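CELL division control protein 6 (Pyrobaculum aerophilum, PDB 1FNN) binds ADP with magnesium as a Cdc6-family AAA+ protein and probably takes part in regulating the initiation of DNA replication. Local coordinates at residues 89-94 and 111-116; 98-103 and 121-126; 74-79 and 126-131; 145-150 and 180-185. All coordinates share one frame; numbering follows the deposited sequence.

Contact 1: 89-94 and 111-116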
# COMPACT_ATOMS: atom_id res chain seq x y z
N ALA A 89 -18.19 -7.08 -19.97
CA ALA A 89 -16.77 -6.75 -19.95
C ALA A 89 -15.95 -7.92 -19.38
O ALA A 89 -14.88 -8.20 -19.89
CB ALA A 89 -16.52 -5.48 -19.14
N ILE A 90 -16.38 -8.51 -18.28
CA ILE A 90 -15.63 -9.60 -17.63
C ILE A 90 -15.61 -10.88 -18.45
O ILE A 90 -14.55 -11.47 -18.71
CB ILE A 90 -16.23 -9.90 -16.25
CG1 ILE A 90 -16.02 -8.71 -15.32
CG2 ILE A 90 -15.58 -11.16 -15.65
CD1 ILE A 90 -17.00 -8.68 -14.15
N ILE A 91 -16.79 -11.31 -18.93
CA ILE A 91 -16.82 -12.51 -19.77
C ILE A 91 -16.01 -12.32 -21.03
O ILE A 91 -15.37 -13.27 -21.55
CB ILE A 91 -18.28 -12.93 -20.07
CG1 ILE A 91 -18.34 -14.41 -20.45
CG2 ILE A 91 -18.90 -12.10 -21.16
CD1 ILE A 91 -18.15 -15.34 -19.26
N GLY A 92 -16.03 -11.12 -21.62
CA GLY A 92 -15.19 -10.80 -22.75
C GLY A 92 -13.70 -10.95 -22.44
O GLY A 92 -12.93 -11.46 -23.27
N GLU A 93 -13.25 -10.46 -21.28
CA GLU A 93 -11.84 -10.59 -20.92
C GLU A 93 -11.48 -12.04 -20.60
O GLU A 93 -10.48 -12.55 -21.13
CB GLU A 93 -11.47 -9.64 -19.77
CG GLU A 93 -10.03 -9.76 -19.30
CD GLU A 93 -9.02 -9.44 -20.39
OE1 GLU A 93 -9.47 -8.94 -21.45
OE2 GLU A 93 -7.79 -9.68 -20.18
N ILE A 94 -12.39 -12.81 -20.01
CA ILE A 94 -12.15 -14.24 -19.77
C ILE A 94 -12.02 -14.98 -21.09
O ILE A 94 -11.16 -15.81 -21.32
CB ILE A 94 -13.34 -14.85 -18.98
CG1 ILE A 94 -13.28 -14.36 -17.54
CG2 ILE A 94 -13.33 -16.38 -18.98
CD1 ILE A 94 -14.49 -14.68 -16.69
N GLU A 111 -26.30 -17.50 -22.34
CA GLU A 111 -25.59 -18.06 -23.49
C GLU A 111 -24.07 -17.95 -23.32
O GLU A 111 -23.34 -18.92 -23.51
CB GLU A 111 -26.07 -17.33 -24.75
CG GLU A 111 -27.39 -17.97 -25.18
CD GLU A 111 -28.14 -17.14 -26.20
OE1 GLU A 111 -28.78 -17.78 -27.07
OE2 GLU A 111 -28.10 -15.89 -26.17
N PHE A 112 -23.63 -16.77 -22.90
CA PHE A 112 -22.22 -16.53 -22.59
C PHE A 112 -21.65 -17.50 -21.57
O PHE A 112 -20.69 -18.22 -21.82
CB PHE A 112 -22.10 -15.12 -22.01
CG PHE A 112 -21.70 -14.10 -23.03
CD1 PHE A 112 -22.38 -12.89 -23.11
CD2 PHE A 112 -20.65 -14.36 -23.90
CE1 PHE A 112 -22.01 -11.95 -24.06
CE2 PHE A 112 -20.29 -13.42 -24.84
CZ PHE A 112 -20.96 -12.22 -24.92
N LEU A 113 -22.40 -17.69 -20.45
CA LEU A 113 -21.92 -18.63 -19.44
C LEU A 113 -21.88 -20.02 -20.00
O LEU A 113 -20.98 -20.83 -19.77
CB LEU A 113 -22.81 -18.62 -18.18
CG LEU A 113 -22.64 -17.38 -17.33
CD1 LEU A 113 -23.74 -17.34 -16.26
CD2 LEU A 113 -21.24 -17.33 -16.72
N ALA A 114 -22.95 -20.34 -20.76
CA ALA A 114 -22.99 -21.67 -21.39
C ALA A 114 -21.79 -21.84 -22.33
O ALA A 114 -21.23 -22.94 -22.41
CB ALA A 114 -24.31 -21.79 -22.14
N LEU A 115 -21.48 -20.83 -23.11
CA LEU A 115 -20.29 -20.92 -24.01
C LEU A 115 -18.99 -21.15 -23.25
O LEU A 115 -18.18 -22.03 -23.54
CB LEU A 115 -20.19 -19.65 -24.85
CG LEU A 115 -19.06 -19.60 -25.91
CD1 LEU A 115 -19.19 -20.73 -26.92
CD2 LEU A 115 -19.06 -18.25 -26.61
N LEU A 116 -18.83 -20.42 -22.15
CA LEU A 116 -17.65 -20.56 -21.28
C LEU A 116 -17.62 -21.93 -20.67
O LEU A 116 -16.60 -22.64 -20.68
CB LEU A 116 -17.63 -19.42 -20.23
CG LEU A 116 -16.60 -19.67 -19.09
CD1 LEU A 116 -15.20 -19.71 -19.68
CD2 LEU A 116 -16.76 -18.63 -17.99

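Contact 2: 98-103 and 121-126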
# COMPACT_ATOMS: atom_id res chain seq x y z
N LEU A 98 -8.82 -16.95 -22.57
CA LEU A 98 -8.97 -18.36 -22.91
C LEU A 98 -9.10 -18.66 -24.41
O LEU A 98 -9.30 -19.81 -24.82
CB LEU A 98 -10.24 -18.87 -22.21
CG LEU A 98 -10.16 -19.76 -20.96
CD1 LEU A 98 -8.85 -19.71 -20.21
CD2 LEU A 98 -11.34 -19.56 -20.01
N ASN A 99 -8.92 -17.66 -25.27
CA ASN A 99 -9.12 -17.81 -26.69
C ASN A 99 -10.44 -18.50 -27.03
O ASN A 99 -10.39 -19.44 -27.82
CB ASN A 99 -8.01 -18.73 -27.29
CG ASN A 99 -6.76 -17.84 -27.25
OD1 ASN A 99 -6.85 -16.84 -27.96
ND2 ASN A 99 -5.78 -18.27 -26.47
N ILE A 100 -11.55 -17.94 -26.58
CA ILE A 100 -12.87 -18.52 -26.91
C ILE A 100 -13.45 -17.55 -27.94
O ILE A 100 -13.70 -16.40 -27.61
CB ILE A 100 -13.82 -18.50 -25.71
CG1 ILE A 100 -13.34 -19.46 -24.60
CG2 ILE A 100 -15.27 -18.80 -26.11
CD1 ILE A 100 -14.15 -19.22 -23.32
N PRO A 101 -13.67 -18.02 -29.16
CA PRO A 101 -14.22 -17.13 -30.19
C PRO A 101 -15.68 -16.84 -29.89
O PRO A 101 -16.41 -17.79 -29.60
CB PRO A 101 -14.08 -17.94 -31.48
CG PRO A 101 -13.28 -19.14 -31.14
CD PRO A 101 -13.43 -19.38 -29.64
N PHE A 102 -16.14 -15.61 -30.09
CA PHE A 102 -17.58 -15.34 -30.00
C PHE A 102 -18.31 -15.49 -31.33
O PHE A 102 -17.80 -15.16 -32.41
CB PHE A 102 -17.88 -13.95 -29.46
CG PHE A 102 -17.59 -13.73 -28.00
CD1 PHE A 102 -17.50 -12.43 -27.52
CD2 PHE A 102 -17.40 -14.77 -27.11
CE1 PHE A 102 -17.24 -12.17 -26.19
CE2 PHE A 102 -17.14 -14.53 -25.78
CZ PHE A 102 -17.05 -13.23 -25.32
N PRO A 103 -19.59 -15.85 -31.22
CA PRO A 103 -20.48 -15.98 -32.36
C PRO A 103 -20.86 -14.63 -32.92
O PRO A 103 -20.65 -13.56 -32.34
CB PRO A 103 -21.71 -16.72 -31.85
CG PRO A 103 -21.53 -16.93 -30.39
CD PRO A 103 -20.28 -16.22 -29.96
N ARG A 121 -15.18 -27.40 -20.60
CA ARG A 121 -15.46 -28.83 -20.69
C ARG A 121 -14.90 -29.50 -21.93
O ARG A 121 -14.09 -30.43 -21.80
CB ARG A 121 -16.98 -29.06 -20.68
CG ARG A 121 -17.36 -30.53 -20.81
CD ARG A 121 -18.88 -30.71 -20.69
NE ARG A 121 -19.13 -32.09 -20.30
CZ ARG A 121 -20.08 -32.56 -19.51
NH1 ARG A 121 -20.98 -31.77 -18.94
NH2 ARG A 121 -20.11 -33.87 -19.29
N GLU A 122 -15.21 -28.97 -23.11
CA GLU A 122 -14.78 -29.66 -24.34
C GLU A 122 -13.31 -29.56 -24.65
O GLU A 122 -12.75 -30.34 -25.42
CB GLU A 122 -15.61 -29.08 -25.51
CG GLU A 122 -17.11 -29.25 -25.29
CD GLU A 122 -17.54 -30.65 -24.89
OE1 GLU A 122 -16.74 -31.60 -25.06
OE2 GLU A 122 -18.67 -30.82 -24.39
N ARG A 123 -12.65 -28.52 -24.10
CA ARG A 123 -11.21 -28.39 -24.32
C ARG A 123 -10.49 -28.92 -23.08
O ARG A 123 -9.27 -28.82 -23.03
CB ARG A 123 -10.86 -26.94 -24.66
CG ARG A 123 -11.22 -26.52 -26.09
CD ARG A 123 -11.28 -25.03 -26.31
NE ARG A 123 -10.06 -24.31 -25.94
CZ ARG A 123 -9.97 -23.03 -25.63
NH1 ARG A 123 -8.76 -22.54 -25.31
NH2 ARG A 123 -11.01 -22.22 -25.61
N ASP A 124 -11.23 -29.41 -22.10
CA ASP A 124 -10.68 -29.97 -20.86
C ASP A 124 -9.70 -28.95 -20.22
O ASP A 124 -8.55 -29.28 -20.00
CB ASP A 124 -9.96 -31.28 -21.17
CG ASP A 124 -9.52 -32.01 -19.90
OD1 ASP A 124 -10.23 -31.93 -18.89
OD2 ASP A 124 -8.46 -32.67 -19.87
N LEU A 125 -10.22 -27.78 -19.89
CA LEU A 125 -9.39 -26.69 -19.40
C LEU A 125 -9.65 -26.53 -17.90
O LEU A 125 -10.65 -27.03 -17.40
CB LEU A 125 -9.76 -25.34 -20.02
CG LEU A 125 -9.70 -25.22 -21.55
CD1 LEU A 125 -10.38 -23.94 -21.99
CD2 LEU A 125 -8.27 -25.35 -22.05
N TYR A 126 -8.69 -25.92 -17.23
CA TYR A 126 -8.79 -25.64 -15.79
C TYR A 126 -8.34 -24.18 -15.66
O TYR A 126 -7.29 -23.80 -16.19
CB TYR A 126 -7.90 -26.60 -15.00
CG TYR A 126 -8.34 -28.05 -15.08
CD1 TYR A 126 -7.76 -28.92 -16.01
CD2 TYR A 126 -9.33 -28.56 -14.24
CE1 TYR A 126 -8.15 -30.24 -16.11
CE2 TYR A 126 -9.74 -29.88 -14.31
CZ TYR A 126 -9.13 -30.71 -15.25
OH TYR A 126 -9.54 -32.02 -15.32

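Contact 3: 74-79 and 126-131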
# COMPACT_ATOMS: atom_id res chain seq x y z
N ALA A 74 -3.29 -25.46 -15.28
CA ALA A 74 -4.35 -24.50 -15.16
C ALA A 74 -4.01 -23.22 -15.91
O ALA A 74 -2.82 -22.87 -15.91
CB ALA A 74 -4.59 -24.14 -13.67
N ARG A 75 -5.03 -22.49 -16.31
CA ARG A 75 -4.79 -21.19 -16.97
C ARG A 75 -5.07 -20.04 -15.98
O ARG A 75 -6.15 -20.06 -15.37
CB ARG A 75 -5.80 -21.01 -18.12
CG ARG A 75 -5.84 -22.27 -19.00
CD ARG A 75 -4.68 -22.28 -19.97
NE ARG A 75 -5.03 -23.20 -21.07
CZ ARG A 75 -5.40 -22.91 -22.32
NH1 ARG A 75 -5.50 -21.68 -22.76
NH2 ARG A 75 -5.66 -23.95 -23.11
N PHE A 76 -4.16 -19.10 -15.82
CA PHE A 76 -4.36 -18.00 -14.88
C PHE A 76 -5.11 -16.87 -15.59
O PHE A 76 -4.60 -16.40 -16.61
CB PHE A 76 -2.98 -17.47 -14.50
CG PHE A 76 -2.94 -16.32 -13.53
CD1 PHE A 76 -3.65 -16.33 -12.36
CD2 PHE A 76 -2.15 -15.22 -13.82
CE1 PHE A 76 -3.58 -15.25 -11.48
CE2 PHE A 76 -2.07 -14.15 -12.95
CZ PHE A 76 -2.79 -14.15 -11.77
N VAL A 77 -6.33 -16.61 -15.21
CA VAL A 77 -7.20 -15.64 -15.85
C VAL A 77 -7.43 -14.46 -14.88
O VAL A 77 -8.16 -14.57 -13.90
CB VAL A 77 -8.52 -16.30 -16.30
CG1 VAL A 77 -9.41 -15.20 -16.90
CG2 VAL A 77 -8.26 -17.37 -17.40
N TYR A 78 -6.60 -13.45 -15.06
CA TYR A 78 -6.62 -12.32 -14.10
C TYR A 78 -7.61 -11.26 -14.55
O TYR A 78 -7.48 -10.67 -15.63
CB TYR A 78 -5.19 -11.82 -13.96
CG TYR A 78 -5.15 -10.59 -13.05
CD1 TYR A 78 -5.05 -10.73 -11.67
CD2 TYR A 78 -5.23 -9.32 -13.61
CE1 TYR A 78 -5.02 -9.62 -10.85
CE2 TYR A 78 -5.20 -8.19 -12.80
CZ TYR A 78 -5.09 -8.36 -11.42
OH TYR A 78 -5.06 -7.27 -10.61
N ILE A 79 -8.59 -10.95 -13.69
CA ILE A 79 -9.61 -9.97 -14.03
C ILE A 79 -9.48 -8.75 -13.10
O ILE A 79 -9.75 -8.89 -11.91
CB ILE A 79 -11.04 -10.46 -13.96
CG1 ILE A 79 -11.37 -11.68 -14.81
CG2 ILE A 79 -12.03 -9.34 -14.38
CD1 ILE A 79 -10.98 -11.49 -16.28
N TYR A 126 -8.69 -25.92 -17.23
CA TYR A 126 -8.79 -25.64 -15.79
C TYR A 126 -8.34 -24.18 -15.66
O TYR A 126 -7.29 -23.80 -16.19
CB TYR A 126 -7.90 -26.60 -15.00
CG TYR A 126 -8.34 -28.05 -15.08
CD1 TYR A 126 -7.76 -28.92 -16.01
CD2 TYR A 126 -9.33 -28.56 -14.24
CE1 TYR A 126 -8.15 -30.24 -16.11
CE2 TYR A 126 -9.74 -29.88 -14.31
CZ TYR A 126 -9.13 -30.71 -15.25
OH TYR A 126 -9.54 -32.02 -15.32
N MET A 127 -9.23 -23.37 -15.10
CA MET A 127 -9.07 -21.95 -14.95
C MET A 127 -8.86 -21.55 -13.48
O MET A 127 -9.69 -21.87 -12.63
CB MET A 127 -10.35 -21.27 -15.49
CG MET A 127 -10.34 -19.78 -15.33
SD MET A 127 -11.57 -18.83 -16.16
CE MET A 127 -13.12 -19.50 -15.55
N PHE A 128 -7.76 -20.87 -13.22
CA PHE A 128 -7.58 -20.18 -11.93
C PHE A 128 -8.01 -18.72 -12.18
O PHE A 128 -7.27 -17.94 -12.78
CB PHE A 128 -6.13 -20.27 -11.51
CG PHE A 128 -5.61 -19.45 -10.37
CD1 PHE A 128 -4.27 -19.13 -10.32
CD2 PHE A 128 -6.43 -18.98 -9.35
CE1 PHE A 128 -3.74 -18.37 -9.28
CE2 PHE A 128 -5.91 -18.22 -8.32
CZ PHE A 128 -4.57 -17.91 -8.28
N LEU A 129 -9.21 -18.40 -11.75
CA LEU A 129 -9.82 -17.11 -12.01
C LEU A 129 -9.68 -16.17 -10.81
O LEU A 129 -9.90 -16.53 -9.65
CB LEU A 129 -11.29 -17.35 -12.36
CG LEU A 129 -12.17 -16.12 -12.62
CD1 LEU A 129 -11.70 -15.33 -13.85
CD2 LEU A 129 -13.64 -16.54 -12.76
N VAL A 130 -9.05 -15.02 -11.07
CA VAL A 130 -8.88 -14.04 -10.01
C VAL A 130 -9.80 -12.86 -10.35
O VAL A 130 -9.65 -12.25 -11.41
CB VAL A 130 -7.41 -13.55 -9.92
CG1 VAL A 130 -7.33 -12.44 -8.88
CG2 VAL A 130 -6.47 -14.71 -9.55
N LEU A 131 -10.68 -12.52 -9.41
CA LEU A 131 -11.42 -11.26 -9.59
C LEU A 131 -10.86 -10.22 -8.64
O LEU A 131 -11.29 -10.16 -7.47
CB LEU A 131 -12.91 -11.52 -9.33
CG LEU A 131 -13.52 -12.63 -10.20
CD1 LEU A 131 -14.99 -12.86 -9.82
CD2 LEU A 131 -13.42 -12.31 -11.69

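Contact 4: 145-150 and 180-185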
# COMPACT_ATOMS: atom_id res chain seq x y z
N PHE A 145 -20.15 -15.66 -10.71
CA PHE A 145 -18.86 -16.37 -10.83
C PHE A 145 -18.56 -17.26 -9.66
O PHE A 145 -18.10 -18.40 -9.84
CB PHE A 145 -17.73 -15.34 -11.08
CG PHE A 145 -17.90 -14.81 -12.49
CD1 PHE A 145 -18.41 -13.56 -12.73
CD2 PHE A 145 -17.52 -15.60 -13.57
CE1 PHE A 145 -18.56 -13.08 -14.01
CE2 PHE A 145 -17.67 -15.12 -14.85
CZ PHE A 145 -18.19 -13.86 -15.08
N ILE A 146 -18.94 -16.84 -8.45
CA ILE A 146 -18.80 -17.70 -7.29
C ILE A 146 -19.52 -19.01 -7.46
O ILE A 146 -18.96 -20.04 -7.09
CB ILE A 146 -19.31 -17.00 -6.00
CG1 ILE A 146 -18.35 -15.86 -5.66
CG2 ILE A 146 -19.42 -18.00 -4.86
CD1 ILE A 146 -18.89 -14.80 -4.71
N ARG A 147 -20.73 -19.01 -8.01
CA ARG A 147 -21.53 -20.22 -8.14
C ARG A 147 -21.10 -21.12 -9.28
O ARG A 147 -21.17 -22.35 -9.12
CB ARG A 147 -23.02 -19.85 -8.33
CG ARG A 147 -23.63 -19.35 -7.02
CD ARG A 147 -24.98 -18.65 -7.20
NE ARG A 147 -25.81 -19.02 -6.07
CZ ARG A 147 -27.05 -18.79 -5.70
NH1 ARG A 147 -27.91 -18.06 -6.39
NH2 ARG A 147 -27.45 -19.33 -4.55
N LEU A 148 -20.46 -20.52 -10.29
CA LEU A 148 -20.05 -21.30 -11.45
C LEU A 148 -19.10 -22.42 -11.07
O LEU A 148 -19.27 -23.56 -11.51
CB LEU A 148 -19.46 -20.38 -12.52
CG LEU A 148 -19.16 -20.99 -13.89
CD1 LEU A 148 -20.40 -21.66 -14.47
CD2 LEU A 148 -18.65 -19.92 -14.85
N GLY A 149 -18.12 -22.19 -10.19
CA GLY A 149 -17.17 -23.19 -9.79
C GLY A 149 -17.76 -24.41 -9.10
O GLY A 149 -17.06 -25.42 -8.95
N GLN A 150 -18.96 -24.33 -8.55
CA GLN A 150 -19.65 -25.44 -7.94
C GLN A 150 -20.31 -26.38 -8.94
O GLN A 150 -20.62 -27.53 -8.60
CB GLN A 150 -20.76 -24.94 -7.01
CG GLN A 150 -20.29 -24.72 -5.59
CD GLN A 150 -21.47 -24.68 -4.62
OE1 GLN A 150 -21.30 -25.17 -3.50
NE2 GLN A 150 -22.60 -24.13 -5.05
N ARG A 180 -22.55 -16.20 -0.06
CA ARG A 180 -21.61 -15.89 1.00
C ARG A 180 -21.10 -17.17 1.63
O ARG A 180 -19.92 -17.27 1.95
CB ARG A 180 -22.22 -15.02 2.10
CG ARG A 180 -21.20 -14.24 2.89
CD ARG A 180 -21.59 -13.89 4.29
NE ARG A 180 -22.63 -12.95 4.60
CZ ARG A 180 -23.91 -12.84 4.37
NH1 ARG A 180 -24.61 -13.73 3.69
NH2 ARG A 180 -24.60 -11.79 4.82
N GLY A 181 -21.95 -18.18 1.73
CA GLY A 181 -21.60 -19.48 2.26
C GLY A 181 -20.41 -20.14 1.57
O GLY A 181 -19.58 -20.79 2.22
N ILE A 182 -20.28 -19.98 0.26
CA ILE A 182 -19.17 -20.58 -0.49
C ILE A 182 -17.81 -20.01 -0.15
O ILE A 182 -16.83 -20.74 0.01
CB ILE A 182 -19.49 -20.46 -1.99
CG1 ILE A 182 -20.83 -21.14 -2.27
CG2 ILE A 182 -18.35 -21.01 -2.83
CD1 ILE A 182 -21.43 -20.86 -3.63
N MET A 183 -17.64 -18.70 -0.05
CA MET A 183 -16.37 -18.04 0.19
C MET A 183 -15.91 -17.79 1.62
O MET A 183 -14.80 -17.25 1.78
CB MET A 183 -16.49 -16.59 -0.37
CG MET A 183 -16.95 -16.60 -1.84
SD MET A 183 -15.60 -17.26 -2.85
CE MET A 183 -16.40 -18.29 -4.02
N GLY A 184 -16.81 -17.87 2.60
CA GLY A 184 -16.48 -17.47 3.96
C GLY A 184 -15.64 -18.56 4.61
O GLY A 184 -15.72 -19.74 4.28
N LYS A 185 -14.68 -18.13 5.41
CA LYS A 185 -13.74 -19.02 6.07
C LYS A 185 -12.64 -19.52 5.14
O LYS A 185 -11.91 -20.46 5.52
CB LYS A 185 -14.44 -20.20 6.76
CG LYS A 185 -13.68 -20.60 8.03
CD LYS A 185 -14.68 -21.12 9.07
CE LYS A 185 -14.29 -20.63 10.46
NZ LYS A 185 -15.44 -20.76 11.41

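Contact 1: 89-94 and 111-116
Ile-91 sets its CG2 methyl over one face of the Phe-112 ring, while its other branch runs on to Leu-116. The geometry is that of a CH-pi contact: CG2 of Ile-91 lies 3.9 Å from the ring centroid of Phe-112 and only 9° off the ring normal, so the methyl sits above the middle of the ring rather than over its rim. The torsion explains how one isoleucine serves two partners. With CG1 anti to the backbone N (chi1 -158°), CG2 takes the crowded position between the N and the carbonyl carbon, facing the ring, and CD1 extends to CD2 of Leu-116 at 3.8 Å. The two helices carrying these residues run nearly parallel, at 21° with their axes 11.0 Å apart, and both belong to the connection that leads from strand 75-80 to its parallel neighbour 127-132 in the AAA domain. That spacing is bridged wholly by apolar side chains. Leu-116, with CG also anti to its backbone N, offers its second methyl, CD1, to CG2 of Ile-94 at 3.9 Å, the two side chains meeting at about a right angle. Ile-94 in turn lies on Val-77 and Ile-79 of the sheet. Phe-112 has a second aromatic neighbour in Phe-102, whose ring meets its own at a steep inclination, and it also touches Phe-87.

Contact 2: 98-103 and 121-126
Arg-123 brings its guanidinium end-on to the backbone carbonyl of Leu-98, with CD1 of Leu-125 against one face of the same flat group. Both terminal nitrogens bond to the one oxygen: Arg-123 NH1 lies 2.8 Å from Leu-98 O with an angle at the hydrogen of 154°. The second bond, from Arg-123 NH2 to the same Leu-98 O, is longer at 3.1 Å and more bent, at 141°. The oxygen lies essentially in the guanidinium plane, so the fork is flat as seen from the arginine, although the donors stand tilted from the carbonyl plane. A bend at chi3 (56°) turns the otherwise drawn-out chain into this position. Over one guanidinium face, CD1 of Leu-125 stands 3.8 Å above the plane of Arg-123 and also approaches CG of Leu-98 at 4.3 Å. Along the edge, CG1 of Ile-100 comes within 3.8 Å of NH2 of Arg-123, a nitrogen further hydrogen-bonded to ND1 of His-119. With an alanine at Arg-123, Leu-98 O would probably lose both of these donors and the CD1 methyl of Leu-125 the flat surface it packs on. The Leu-98 carbonyl lies at the C-terminal end of helix 87-97, where a positive partner probably suits the helix dipole. That helix closes in a Schellman motif with Asn-99 at positive phi, and helix 109-122 closes in another with Asp-124, so the arginine joins two Schellman-terminated helix ends.

Contact 3: 74-79 and 126-131
Five backbone hydrogen bonds join the two strands in parallel register, each strand offering alternate residues to the other. Arg-75 N meets Tyr-126 O at 2.6 Å, and Arg-75 O accepts from Phe-128 N at 2.8 Å. The pattern repeats around Val-77, whose N bonds to Phe-128 O and whose O accepts from Val-130 N at 3.0 Å; the latter is nearly straight, with 174° at the hydrogen. Ile-79 N bonds to Val-130 O at 2.8 Å, and the ladder runs on to Asp-132. Weaker CA-H...O contacts lie between these bonds, such as Met-127 CA to Arg-75 O at 3.5 Å.

Aromatic packing occupies the face bearing Phe-76, Tyr-78, Phe-128 and Val-130. Phe-76 and Phe-128, each with CG anti to its backbone N, run abreast from neighbouring strands, CD1 of one 3.5 Å from CD1 of the other and their planes inclined at 42°. An alanine at Phe-128 is likely to leave the Phe-76 ring without this neighbour and to open a gap beside Trp-65. On the other face, CG2 of Val-77 rests against CG of Met-127 at 3.8 Å, and Ile-79 lies alongside Leu-131.

Tyr-78 OH bonds to Asp-132, which binds magnesium in a structure of this protein though not here. Strand pairing thus sets this hydroxyl beside the magnesium site, strand 127-132, ending at Asp-132, being consistent with Walker B.

Contact 4: 145-150 and 180-185
Gln-150 N bonds to Arg-147 O at 3.0 Å, closing the turn from which Gln-150 sends its side chain to Ile-182. Between the two segments the contact itself is made by carbon packing and one amide. CD1 of Ile-182 is the shared point: Gln-150, extended beyond CG, brings NE2 to 3.8 Å from CD1 of Ile-182, and CG of Arg-147 merely brushes that same methyl at 4.3 Å. One turn before Gln-150, CG2 of Ile-146 lies 3.7 Å from CD1 of Ile-182. The two isoleucines overlap flank to flank, their ends running opposite ways, and the Ile-146 methyl touches CB and CG2 of Ile-182 as well. This follows from the torsion of Ile-146 (chi1 -70°), which sets CG2 anti to the backbone N.

Met-183 bends at chi2 (-70°), and its CG is 3.9 Å from CD1 of Ile-146. The modelled position of the methionine CE is doubtful and carries no weight here. Tyr-44 borders the same cluster, touching Gln-150, Ile-182 and Met-183 and giving its hydroxyl a hydrogen bond with Ile-146 O. Ile-146 and Met-183 both rest on Leu-162 of strand 160-166. Helix 139-148, which follows strand 127-132, is thus packed against helix 177-183, which precedes the outermost strand 187-189, in the helix layer flanking the parallel sheet, as in the alpha-beta-alpha sandwich of AAA+ P-loop ATPases.

In the fold
From the N terminus, strand 75-80 opens contact 3, which closes only when residues 126-131 come to lie beside it. Inside that loop, helix 87-97 opens contact 1 and the residues after it open contact 2; helix 109-122 closes contact 1 and the turn after it closes contact 2, so the two cross while both nest within contact 3. Tyr-126 belongs to contacts 2 and 3. Contact 4 follows in series, its loop from 145-150 to 180-185 enclosing strand 160-166. Phe-145 packs on Ile-90 and Ile-94 of contact 1 and on Leu-129 and Leu-131 of contact 3, tying helix 139-148 to sheet and helices alike.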